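Local coordinates for cytidylyltransferase (Leptospira borgpetersenii serovar Hardjo-bovis, PDB 6OEW), which probably acts as a metal-dependent nucleotidyltransferase, likely moving a cytidylyl group from CTP to an acceptor sugar or related substrate, at residues A[192-197]-A[226-231]; A[140-145]-A[186-191]; A[85-90]-A[167-172]; A[14-19]-A[102-107]. All blocks are in the same frame, centred on the assembly; numbering follows the deposited sequence.

Contact 1: residues A[192-197]-A[226-231]; sequences RDDSKY and DLIEVI
Arg-192 reaches over to Glu-229 at the start of a loop laid against helix 224-233 of this GT-A-type cytidylyltransferase; the loop goes on to form an Asx turn and a type I beta turn. The arginine is extended from CG onward, and both terminal nitrogens grip one carboxylate oxygen: NH2 to OE2 of Glu-229 is 2.9 Å, NH1 to the same OE2 3.3 Å, with OE2 near the guanidinium plane and both donors on one face of the carboxylate. Glu-229 starts away from the loop, and the bend at chi2 (-57°) brings its acid group back. Ile-228 CG2 also lies 3.3 Å from Arg-192 NH2. Asp-193 closes the Asx turn, its OD1 taking the backbone N of Ser-195 as well as its hydroxyl. Asp-194 then completes the charge network, with OD1 3.3 Å from NE of Arg-192, while its OD2 rests on CG1 of Ile-228. Tyr-197, the last residue of the type I turn, brings its ring past Ile-231, CE1 3.5 Å from Ile-231 CG2. Its hydroxyl is hydrogen-bonded to Lys-232 NZ, and a water links Tyr-197 OH (3.3 Å) to the backbone O of Ile-231, to which it donates at 3.0 Å.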
# COMPACT_ATOMS: atom_id res chain seq x y z
N ARG A 192 10.23 -16.01 5.85
CA ARG A 192 9.76 -16.63 7.08
C ARG A 192 8.38 -16.06 7.36
O ARG A 192 7.90 -15.17 6.64
CB ARG A 192 10.72 -16.38 8.25
CG ARG A 192 10.85 -14.91 8.62
CD ARG A 192 11.96 -14.69 9.64
NE ARG A 192 12.29 -13.28 9.80
CZ ARG A 192 13.31 -12.81 10.51
NH1 ARG A 192 14.12 -13.65 11.15
NH2 ARG A 192 13.54 -11.50 10.58
N ASP A 193 7.72 -16.57 8.39
CA ASP A 193 6.35 -16.12 8.68
C ASP A 193 6.40 -15.00 9.72
O ASP A 193 6.58 -15.26 10.91
CB ASP A 193 5.48 -17.29 9.12
CG ASP A 193 4.01 -16.91 9.28
OD1 ASP A 193 3.69 -15.72 9.13
OD2 ASP A 193 3.18 -17.80 9.56
N ASP A 194 6.24 -13.76 9.26
CA ASP A 194 6.22 -12.57 10.11
C ASP A 194 4.82 -12.03 10.32
O ASP A 194 4.67 -10.89 10.79
CB ASP A 194 7.06 -11.44 9.52
CG ASP A 194 8.54 -11.76 9.47
OD1 ASP A 194 9.03 -12.63 10.21
OD2 ASP A 194 9.22 -11.09 8.68
N SER A 195 3.78 -12.78 9.96
CA SER A 195 2.43 -12.24 10.00
C SER A 195 1.99 -11.86 11.41
O SER A 195 1.02 -11.10 11.56
CB SER A 195 1.45 -13.26 9.43
OG SER A 195 1.59 -14.48 10.14
N LYS A 196 2.66 -12.38 12.45
CA LYS A 196 2.27 -12.02 13.82
C LYS A 196 2.57 -10.56 14.14
O LYS A 196 2.08 -10.06 15.17
CB LYS A 196 2.99 -12.91 14.84
CG LYS A 196 4.51 -12.77 14.82
CD LYS A 196 5.21 -13.79 15.72
CE LYS A 196 6.72 -13.74 15.50
NZ LYS A 196 7.46 -14.68 16.40
N TYR A 197 3.34 -9.87 13.30
CA TYR A 197 3.64 -8.47 13.53
C TYR A 197 2.66 -7.59 12.76
O TYR A 197 2.34 -7.84 11.60
CB TYR A 197 5.07 -8.14 13.11
CG TYR A 197 6.11 -8.88 13.92
CD1 TYR A 197 6.32 -8.57 15.27
CD2 TYR A 197 6.87 -9.90 13.36
CE1 TYR A 197 7.27 -9.26 16.02
CE2 TYR A 197 7.81 -10.59 14.10
CZ TYR A 197 8.01 -10.27 15.42
OH TYR A 197 8.96 -10.96 16.15
N ASP A 226 15.58 -5.32 8.08
CA ASP A 226 16.20 -4.55 9.18
C ASP A 226 15.18 -4.28 10.28
O ASP A 226 15.51 -4.36 11.47
CB ASP A 226 16.74 -3.21 8.69
CG ASP A 226 17.79 -3.34 7.62
OD1 ASP A 226 17.92 -2.40 6.81
OD2 ASP A 226 18.46 -4.39 7.57
N LEU A 227 13.96 -3.94 9.88
CA LEU A 227 12.89 -3.57 10.81
C LEU A 227 12.47 -4.75 11.67
O LEU A 227 12.29 -4.62 12.89
CB LEU A 227 11.71 -3.04 10.00
CG LEU A 227 10.42 -2.65 10.74
CD1 LEU A 227 10.69 -1.51 11.71
CD2 LEU A 227 9.32 -2.26 9.75
N ILE A 228 12.28 -5.92 11.05
CA ILE A 228 11.92 -7.11 11.82
C ILE A 228 13.05 -7.49 12.77
O ILE A 228 12.80 -7.91 13.91
CB ILE A 228 11.55 -8.27 10.89
CG1 ILE A 228 10.45 -7.84 9.91
CG2 ILE A 228 11.13 -9.49 11.70
CD1 ILE A 228 9.19 -7.32 10.59
N GLU A 229 14.31 -7.36 12.34
CA GLU A 229 15.41 -7.71 13.22
C GLU A 229 15.49 -6.77 14.42
O GLU A 229 15.79 -7.21 15.53
CB GLU A 229 16.73 -7.72 12.45
CG GLU A 229 16.89 -8.92 11.53
CD GLU A 229 16.77 -10.25 12.27
OE1 GLU A 229 17.21 -10.34 13.44
OE2 GLU A 229 16.24 -11.21 11.67
N VAL A 230 15.19 -5.49 14.22
CA VAL A 230 15.19 -4.55 15.34
C VAL A 230 14.04 -4.86 16.30
O VAL A 230 14.22 -4.79 17.53
CB VAL A 230 15.13 -3.10 14.82
CG1 VAL A 230 14.59 -2.16 15.87
CG2 VAL A 230 16.52 -2.64 14.40
N ILE A 231 12.86 -5.19 15.77
CA ILE A 231 11.74 -5.60 16.62
C ILE A 231 12.08 -6.88 17.38
O ILE A 231 11.77 -7.01 18.57
CB ILE A 231 10.46 -5.79 15.76
CG1 ILE A 231 9.97 -4.45 15.20
CG2 ILE A 231 9.37 -6.47 16.58
CD1 ILE A 231 8.92 -4.58 14.07
O HOH W 1 9.87 -9.35 18.84

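Contact 2: residues A[140-145]-A[186-191]; sequences RTFARG and FEYPNE. With EDO (1,2-ethanediol), chain E.
Thr-141 and Asn-190 lock two loops together at one edge of the mixed sheet of this GT-A-type fold: 140-145, from the connection between strands 133-135 and 149-152, and the chain that leaves the outermost strand 185-187. Two hydrogen bonds do the locking, and they run from one residue to one residue. The backbone N of Asn-190 gives a nearly straight bond to Thr-141 OG1 (2.8 Å, 167° at the hydrogen). The amide of Asn-190 sends ND2 to the backbone O of Thr-141 (3.0 Å); that oxygen lies in the amide plane, whereas the nitrogen stands above the carbonyl plane. ND2 has a further, weak partner in Asp-194 OD2. The other amide atom, OD1, turns back to the N of Glu-191 in a weak bond within the loop.

The aromatic part is a stack. With CG anti to the backbone N (chi1 -168°), Asn-190 spreads its side chain flat over the ring of Phe-142, amide and ring planes 15° apart. CB makes the CH-pi contact, 3.5 Å from the ring centroid and almost on the normal. The rim of the same ring faces Tyr-188: the backbone O of Tyr-188 lies in the ring plane, 3.6 Å from Phe-142 CE2, and Phe-142 CZ meets the tyrosine edge. Ile-116 of helix 114-126 also packs on Phe-142.

Two small molecules border the contact at different places. An ethanediol, probably from the crystallisation liquor, makes a weak bond to the backbone O of Asn-190, and a water donates to Tyr-188 O at 2.8 Å while lying 3.3 Å from Thr-141 OG1.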
# COMPACT_ATOMS: atom_id res chain seq x y z
N ARG A 140 -0.70 -14.57 4.10
CA ARG A 140 0.11 -13.54 4.75
C ARG A 140 1.33 -14.15 5.43
O ARG A 140 1.19 -14.91 6.39
CB ARG A 140 -0.72 -12.76 5.77
CG ARG A 140 -1.75 -11.88 5.10
CD ARG A 140 -2.63 -11.11 6.12
NE ARG A 140 -3.42 -10.11 5.41
CZ ARG A 140 -2.97 -8.90 5.08
NH1 ARG A 140 -1.73 -8.54 5.43
NH2 ARG A 140 -3.74 -8.04 4.42
N THR A 141 2.53 -13.79 4.94
CA THR A 141 3.77 -14.11 5.64
C THR A 141 4.64 -12.89 5.91
O THR A 141 5.65 -13.04 6.61
CB THR A 141 4.60 -15.17 4.87
OG1 THR A 141 4.76 -14.77 3.50
CG2 THR A 141 3.93 -16.54 4.94
N PHE A 142 4.31 -11.72 5.38
CA PHE A 142 4.90 -10.47 5.83
C PHE A 142 4.08 -9.90 6.98
O PHE A 142 2.92 -10.26 7.19
CB PHE A 142 4.98 -9.43 4.70
CG PHE A 142 5.82 -9.86 3.54
CD1 PHE A 142 7.18 -9.55 3.50
CD2 PHE A 142 5.26 -10.56 2.49
CE1 PHE A 142 7.97 -9.96 2.43
CE2 PHE A 142 6.07 -10.99 1.41
CZ PHE A 142 7.41 -10.67 1.39
N ALA A 143 4.71 -9.02 7.76
CA ALA A 143 3.97 -8.25 8.75
C ALA A 143 2.84 -7.48 8.06
O ALA A 143 2.95 -7.08 6.90
CB ALA A 143 4.88 -7.27 9.47
N ARG A 144 1.73 -7.29 8.78
CA ARG A 144 0.70 -6.41 8.26
C ARG A 144 1.28 -5.02 8.05
O ARG A 144 2.06 -4.54 8.87
CB ARG A 144 -0.49 -6.35 9.21
CG ARG A 144 -1.45 -7.48 8.99
CD ARG A 144 -2.68 -7.43 9.89
NE ARG A 144 -3.38 -8.70 9.77
CZ ARG A 144 -4.31 -8.95 8.86
NH1 ARG A 144 -4.88 -10.15 8.80
NH2 ARG A 144 -4.69 -7.99 8.01
N GLY A 145 0.91 -4.38 6.94
CA GLY A 145 1.52 -3.12 6.59
C GLY A 145 2.56 -3.17 5.49
O GLY A 145 3.07 -2.12 5.09
N PHE A 186 -1.25 -15.18 -8.64
CA PHE A 186 -0.01 -15.66 -8.04
C PHE A 186 0.29 -14.90 -6.77
O PHE A 186 -0.12 -13.75 -6.60
CB PHE A 186 1.15 -15.55 -9.01
CG PHE A 186 1.03 -16.50 -10.13
CD1 PHE A 186 1.38 -17.82 -9.95
CD2 PHE A 186 0.42 -16.11 -11.31
CE1 PHE A 186 1.21 -18.72 -10.96
CE2 PHE A 186 0.26 -17.01 -12.34
CZ PHE A 186 0.64 -18.32 -12.17
N GLU A 187 1.05 -15.55 -5.89
CA GLU A 187 1.34 -15.00 -4.57
C GLU A 187 2.84 -14.93 -4.32
O GLU A 187 3.61 -15.77 -4.80
CB GLU A 187 0.67 -15.81 -3.48
CG GLU A 187 -0.85 -15.87 -3.63
CD GLU A 187 -1.48 -16.59 -2.47
OE1 GLU A 187 -1.83 -17.78 -2.61
OE2 GLU A 187 -1.57 -15.97 -1.40
N TYR A 188 3.23 -13.97 -3.51
CA TYR A 188 4.63 -13.70 -3.24
C TYR A 188 4.92 -13.88 -1.75
O TYR A 188 4.40 -13.10 -0.93
CB TYR A 188 4.98 -12.29 -3.72
CG TYR A 188 6.45 -11.99 -3.71
CD1 TYR A 188 7.27 -12.43 -4.75
CD2 TYR A 188 7.02 -11.32 -2.64
CE1 TYR A 188 8.64 -12.16 -4.73
CE2 TYR A 188 8.38 -11.06 -2.61
CZ TYR A 188 9.17 -11.47 -3.66
OH TYR A 188 10.50 -11.19 -3.59
N PRO A 189 5.71 -14.88 -1.36
CA PRO A 189 5.98 -15.12 0.06
C PRO A 189 7.12 -14.30 0.63
O PRO A 189 8.04 -13.86 -0.06
CB PRO A 189 6.35 -16.61 0.08
CG PRO A 189 7.11 -16.79 -1.24
CD PRO A 189 6.39 -15.86 -2.23
N ASN A 190 7.06 -14.13 1.95
CA ASN A 190 8.21 -13.76 2.77
C ASN A 190 9.09 -15.00 3.00
O ASN A 190 8.65 -16.14 2.85
CB ASN A 190 7.72 -13.17 4.09
CG ASN A 190 8.82 -12.48 4.90
OD1 ASN A 190 9.92 -12.18 4.41
ND2 ASN A 190 8.50 -12.21 6.17
N GLU A 191 10.33 -14.77 3.40
CA GLU A 191 11.22 -15.91 3.62
C GLU A 191 10.87 -16.67 4.90
O GLU A 191 11.21 -17.85 5.03
CB GLU A 191 12.67 -15.44 3.68
CG GLU A 191 12.82 -14.26 4.61
CD GLU A 191 14.23 -13.74 4.64
OE1 GLU A 191 15.14 -14.50 4.24
OE2 GLU A 191 14.43 -12.57 5.06
C1 EDO E . 7.48 -18.74 4.98
O1 EDO E . 7.68 -19.61 6.10
C2 EDO E . 6.51 -19.39 3.99
O2 EDO E . 6.97 -19.11 2.67
O HOH W 2 2.85 -13.11 1.44

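Contact 3: residues A[85-90]-A[167-172]; sequences DLIQRY and YEREHI
Arg-169 and Asp-85 join the C-terminal end of helix 166-171 to the N-terminal end of helix 86-96, and the tight half of the contact is built round them. Asp-85 is the N-cap of its helix, OD1 accepting from Gln-88 N at 2.8 Å. Asp-85 OD1 also takes Arg-169 side-on, NE and NH2 both at 3.2 Å; bonds to OD2 are weak. Bends at chi2 and chi3 (-64° and -53°) fold the arginine alongside the aspartate, carboxylate and guanidinium planes almost perpendicular, with Ile-87 CG2 over one guanidinium face. Arg-169 NH2 has a second acid in Asp-160. The backbone joins in: Arg-169 O accepts from Ile-87 N at 3.1 Å and, weakly, from Leu-86 N, so a carbonyl near the C-terminal end of one helix meets two N-H groups in the first turn of the other. Beneath, Ile-172, which leaves its helix with positive phi, pushes CG1 against Ile-87 CG1 and Leu-86 CB (3.9 Å each), and its CD1 lies 3.5 Å from Tyr-90 CD1.

The solvent side is much looser. Gln-88 only brushes Arg-169, its CB 4.4 Å from NH2, and its amide leads away; the CB of Glu-170 is directed away from the other helix, and its backbone O is what touches Leu-86.

The two helix segments run roughly the same way, 36° apart. Leu-156 of helix 153-162 packs on Ile-87, Tyr-90 and Ile-172, while Tyr-90 descends onto strands 11-16 and 101-106 and ends in a hydrogen bond from its hydroxyl to Leu-14 O.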
# COMPACT_ATOMS: atom_id res chain seq x y z
N ASP A 85 -16.14 4.28 -4.32
CA ASP A 85 -15.97 3.37 -5.44
C ASP A 85 -14.50 3.40 -5.81
O ASP A 85 -14.06 4.19 -6.66
CB ASP A 85 -16.89 3.74 -6.60
CG ASP A 85 -16.89 2.70 -7.71
OD1 ASP A 85 -15.90 1.95 -7.86
OD2 ASP A 85 -17.86 2.66 -8.47
N LEU A 86 -13.72 2.53 -5.15
CA LEU A 86 -12.28 2.50 -5.38
C LEU A 86 -11.95 1.89 -6.74
O LEU A 86 -10.91 2.20 -7.31
CB LEU A 86 -11.58 1.72 -4.27
CG LEU A 86 -11.24 2.53 -3.00
CD1 LEU A 86 -10.13 3.56 -3.30
CD2 LEU A 86 -12.47 3.20 -2.38
N ILE A 87 -12.80 0.99 -7.25
CA ILE A 87 -12.57 0.50 -8.60
C ILE A 87 -12.63 1.66 -9.58
O ILE A 87 -11.76 1.79 -10.46
CB ILE A 87 -13.57 -0.61 -8.96
CG1 ILE A 87 -13.27 -1.88 -8.15
CG2 ILE A 87 -13.49 -0.95 -10.47
CD1 ILE A 87 -14.20 -3.05 -8.49
N GLN A 88 -13.62 2.54 -9.43
CA GLN A 88 -13.71 3.70 -10.32
C GLN A 88 -12.56 4.66 -10.09
O GLN A 88 -12.01 5.21 -11.06
CB GLN A 88 -15.04 4.44 -10.14
CG GLN A 88 -15.20 5.61 -11.14
CD GLN A 88 -16.29 6.62 -10.75
OE1 GLN A 88 -16.04 7.58 -9.99
NE2 GLN A 88 -17.49 6.42 -11.27
N ARG A 89 -12.18 4.90 -8.84
CA ARG A 89 -11.07 5.81 -8.57
C ARG A 89 -9.77 5.29 -9.19
O ARG A 89 -9.01 6.07 -9.79
CB ARG A 89 -10.88 6.00 -7.07
CG ARG A 89 -10.12 7.29 -6.73
CD ARG A 89 -9.53 7.30 -5.31
NE ARG A 89 -10.58 7.18 -4.29
CZ ARG A 89 -10.33 7.00 -3.00
NH1 ARG A 89 -9.06 6.95 -2.57
NH2 ARG A 89 -11.35 6.90 -2.14
N TYR A 90 -9.50 3.98 -9.07
CA TYR A 90 -8.28 3.42 -9.64
C TYR A 90 -8.36 3.35 -11.15
O TYR A 90 -7.35 3.54 -11.85
CB TYR A 90 -8.00 2.03 -9.08
CG TYR A 90 -7.13 2.05 -7.87
CD1 TYR A 90 -7.66 2.37 -6.63
CD2 TYR A 90 -5.76 1.77 -7.97
CE1 TYR A 90 -6.87 2.41 -5.50
CE2 TYR A 90 -4.96 1.80 -6.85
CZ TYR A 90 -5.52 2.13 -5.62
OH TYR A 90 -4.71 2.17 -4.51
N TYR A 167 -19.19 -3.74 -1.26
CA TYR A 167 -17.95 -4.27 -0.70
C TYR A 167 -16.89 -4.50 -1.79
O TYR A 167 -15.71 -4.21 -1.58
CB TYR A 167 -18.25 -5.58 0.04
CG TYR A 167 -17.07 -6.19 0.77
CD1 TYR A 167 -16.68 -5.71 2.01
CD2 TYR A 167 -16.37 -7.26 0.22
CE1 TYR A 167 -15.59 -6.28 2.69
CE2 TYR A 167 -15.31 -7.83 0.89
CZ TYR A 167 -14.93 -7.34 2.13
OH TYR A 167 -13.87 -7.91 2.80
N GLU A 168 -17.31 -4.99 -2.96
CA GLU A 168 -16.37 -5.22 -4.06
C GLU A 168 -15.83 -3.91 -4.63
O GLU A 168 -14.63 -3.79 -4.90
CB GLU A 168 -17.04 -6.04 -5.16
CG GLU A 168 -17.31 -7.47 -4.79
CD GLU A 168 -18.21 -8.18 -5.79
OE1 GLU A 168 -19.03 -7.51 -6.47
OE2 GLU A 168 -18.11 -9.41 -5.90
N ARG A 169 -16.72 -2.93 -4.84
CA ARG A 169 -16.30 -1.64 -5.38
C ARG A 169 -15.35 -0.91 -4.42
O ARG A 169 -14.45 -0.18 -4.87
CB ARG A 169 -17.52 -0.75 -5.66
CG ARG A 169 -18.64 -1.40 -6.49
CD ARG A 169 -18.20 -1.76 -7.92
NE ARG A 169 -17.60 -0.65 -8.66
CZ ARG A 169 -17.35 -0.66 -9.97
NH1 ARG A 169 -17.69 -1.71 -10.73
NH2 ARG A 169 -16.79 0.41 -10.54
N GLU A 170 -15.54 -1.09 -3.12
CA GLU A 170 -14.70 -0.39 -2.15
C GLU A 170 -13.33 -1.05 -1.99
O GLU A 170 -12.32 -0.34 -1.85
CB GLU A 170 -15.43 -0.29 -0.79
CG GLU A 170 -14.47 0.12 0.35
CD GLU A 170 -15.17 0.38 1.69
OE1 GLU A 170 -16.36 0.02 1.84
OE2 GLU A 170 -14.50 0.94 2.58
N HIS A 171 -13.25 -2.38 -2.06
CA HIS A 171 -12.00 -3.06 -1.76
C HIS A 171 -11.26 -3.58 -2.98
O HIS A 171 -10.10 -3.98 -2.84
CB HIS A 171 -12.26 -4.21 -0.78
CG HIS A 171 -12.72 -3.71 0.55
ND1 HIS A 171 -11.87 -3.05 1.41
CD2 HIS A 171 -13.95 -3.69 1.12
CE1 HIS A 171 -12.55 -2.69 2.48
NE2 HIS A 171 -13.81 -3.06 2.33
N ILE A 172 -11.92 -3.60 -4.14
CA ILE A 172 -11.34 -3.93 -5.44
C ILE A 172 -11.09 -5.42 -5.60
O ILE A 172 -11.68 -6.07 -6.46
CB ILE A 172 -10.04 -3.16 -5.73
CG1 ILE A 172 -10.28 -1.65 -5.69
CG2 ILE A 172 -9.52 -3.57 -7.12
CD1 ILE A 172 -9.04 -0.83 -6.07

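Contact 4: residues A[14-19]-A[102-107]; sequences LIQARM and IVRLTG
Two first torsions bring Gln-16 and Arg-104 together: CG of Gln-16 stands between its backbone N and carbonyl carbon (chi1 58°), which tips the amide across to the neighbouring strand, while Arg-104 runs out fully extended with CG opposite its own N (chi1 -179°). The amide oxygen OE1 is then held by two nitrogens side-on, Arg-104 NH2 at 2.8 Å and Arg-104 NE at 3.0 Å from Gln-16 OE1. OE1 lies exactly in the guanidinium plane, but both donors sit above the amide plane, on the same face, the two planes being 42° apart. Glu-149 forms a salt bridge with Arg-104 NH1, so the guanidinium is fixed from two directions and in turn orients the glutamine.

Thr-106 lies beside Gln-16 on this face of the sheet, its CG2 3.6 Å from Gln-16 CG. On the reverse face Ile-15 CG1 touches Leu-105 CB, and residues of helix 37-45 cover them. Between the faces the backbones form a regular parallel ladder: Leu-14 N to Val-103 O (2.9 Å), Leu-105 N to Leu-14 O, Gln-16 N to Leu-105 O, then Gly-107 N to Gln-16 O (2.8 Å), which carries the pairing past the end of strand 14-16.

Strands 11-16 and 101-106 lie side by side in the middle of the sheet although far apart in sequence, the order 3-2-1-4 of a Rossmann-like, GT-A-type nucleotidyltransferase. The C-terminal end of strand 101-106 lies at the metal site: Thr-106 OG1 is hydrogen-bonded to Asp-108, a magnesium-binding residue, and a magnesium ion in the model lies about 4 Å from the threonine side chain.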
# COMPACT_ATOMS: atom_id res chain seq x y z
N LEU A 14 -0.01 3.44 -7.31
CA LEU A 14 -1.22 4.21 -7.08
C LEU A 14 -1.65 3.98 -5.64
O LEU A 14 -2.10 2.88 -5.29
CB LEU A 14 -2.32 3.81 -8.06
CG LEU A 14 -2.00 3.90 -9.54
CD1 LEU A 14 -3.28 3.82 -10.33
CD2 LEU A 14 -1.22 5.17 -9.87
N ILE A 15 -1.47 5.00 -4.80
CA ILE A 15 -1.69 4.90 -3.36
C ILE A 15 -3.02 5.53 -3.01
O ILE A 15 -3.20 6.76 -3.16
CB ILE A 15 -0.57 5.59 -2.57
CG1 ILE A 15 0.80 5.17 -3.10
CG2 ILE A 15 -0.71 5.29 -1.07
CD1 ILE A 15 1.84 6.15 -2.69
N GLN A 16 -3.95 4.74 -2.50
CA GLN A 16 -5.21 5.29 -2.02
C GLN A 16 -5.06 5.77 -0.59
O GLN A 16 -4.52 5.07 0.28
CB GLN A 16 -6.34 4.26 -2.14
CG GLN A 16 -6.10 2.98 -1.38
CD GLN A 16 -7.32 2.09 -1.37
OE1 GLN A 16 -7.50 1.25 -2.25
NE2 GLN A 16 -8.18 2.28 -0.37
N ALA A 17 -5.49 7.00 -0.34
CA ALA A 17 -5.36 7.58 0.99
C ALA A 17 -6.44 8.62 1.16
O ALA A 17 -6.80 9.31 0.19
CB ALA A 17 -3.99 8.23 1.23
N ARG A 18 -6.98 8.73 2.37
CA ARG A 18 -7.98 9.75 2.66
C ARG A 18 -7.96 10.07 4.14
O ARG A 18 -7.59 9.24 4.97
CB ARG A 18 -9.40 9.32 2.25
CG ARG A 18 -9.97 8.22 3.14
CD ARG A 18 -11.31 7.73 2.62
NE ARG A 18 -12.35 8.76 2.74
CZ ARG A 18 -13.63 8.57 2.46
NH1 ARG A 18 -14.05 7.39 2.01
NH2 ARG A 18 -14.51 9.56 2.62
N MET A 19 -8.38 11.30 4.46
CA MET A 19 -8.46 11.74 5.85
C MET A 19 -9.61 11.04 6.57
O MET A 19 -9.46 10.62 7.72
CB MET A 19 -8.64 13.27 5.91
CG MET A 19 -7.35 14.04 5.51
SD MET A 19 -6.04 13.90 6.76
CE MET A 19 -6.73 15.03 8.01
N ILE A 102 -0.77 -1.75 -12.56
CA ILE A 102 -1.11 -1.01 -11.34
C ILE A 102 -0.47 -1.65 -10.11
O ILE A 102 -0.75 -2.81 -9.79
CB ILE A 102 -2.63 -0.91 -11.18
CG1 ILE A 102 -3.20 -0.04 -12.30
CG2 ILE A 102 -2.95 -0.34 -9.78
CD1 ILE A 102 -4.63 -0.38 -12.68
N VAL A 103 0.33 -0.88 -9.38
CA VAL A 103 0.78 -1.30 -8.05
C VAL A 103 -0.14 -0.62 -7.05
O VAL A 103 -0.10 0.61 -6.87
CB VAL A 103 2.25 -0.97 -7.80
CG1 VAL A 103 2.66 -1.46 -6.40
CG2 VAL A 103 3.13 -1.59 -8.88
N ARG A 104 -1.01 -1.40 -6.43
CA ARG A 104 -2.00 -0.85 -5.50
C ARG A 104 -1.44 -0.87 -4.08
O ARG A 104 -1.11 -1.94 -3.56
CB ARG A 104 -3.30 -1.64 -5.54
CG ARG A 104 -4.29 -0.99 -4.56
CD ARG A 104 -5.30 -1.93 -4.07
NE ARG A 104 -6.31 -1.30 -3.20
CZ ARG A 104 -7.18 -2.04 -2.52
NH1 ARG A 104 -7.07 -3.36 -2.62
NH2 ARG A 104 -8.13 -1.48 -1.78
N LEU A 105 -1.34 0.31 -3.46
CA LEU A 105 -0.95 0.47 -2.07
C LEU A 105 -2.00 1.32 -1.38
O LEU A 105 -2.73 2.07 -2.03
CB LEU A 105 0.40 1.18 -1.89
CG LEU A 105 1.59 0.62 -2.66
CD1 LEU A 105 2.82 1.51 -2.41
CD2 LEU A 105 1.87 -0.82 -2.24
N THR A 106 -2.02 1.23 -0.06
CA THR A 106 -2.94 2.04 0.74
C THR A 106 -2.13 2.83 1.76
O THR A 106 -1.08 2.38 2.24
CB THR A 106 -3.98 1.18 1.46
OG1 THR A 106 -3.34 0.41 2.48
CG2 THR A 106 -4.70 0.25 0.48
N GLY A 107 -2.65 4.01 2.10
CA GLY A 107 -1.94 4.92 2.97
C GLY A 107 -1.86 4.53 4.43
O GLY A 107 -1.41 5.32 5.27

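Overall arrangement
Contact 4 is the hub, its centre about 6 Å from that of the chain and beside the magnesium site. Contact 3 packs directly on it, centres about 12 Å apart, and stands near the site as well: the side chains of Tyr-90 and Asp-108 are about 10 Å apart, and that of Glu-170 is about 9 Å from the magnesium ion. Contacts 1 and 2 form a second pair, centres about 11 Å apart, coupled by Asp-194 N to Thr-141 O (2.8 Å) and by Arg-144 N to Tyr-197 O (2.9 Å). Contact 2 shares the large sheet with contact 4, whereas contacts 1 and 3 lie on opposite sides of the chain's centre, their own centres about 30 Å apart.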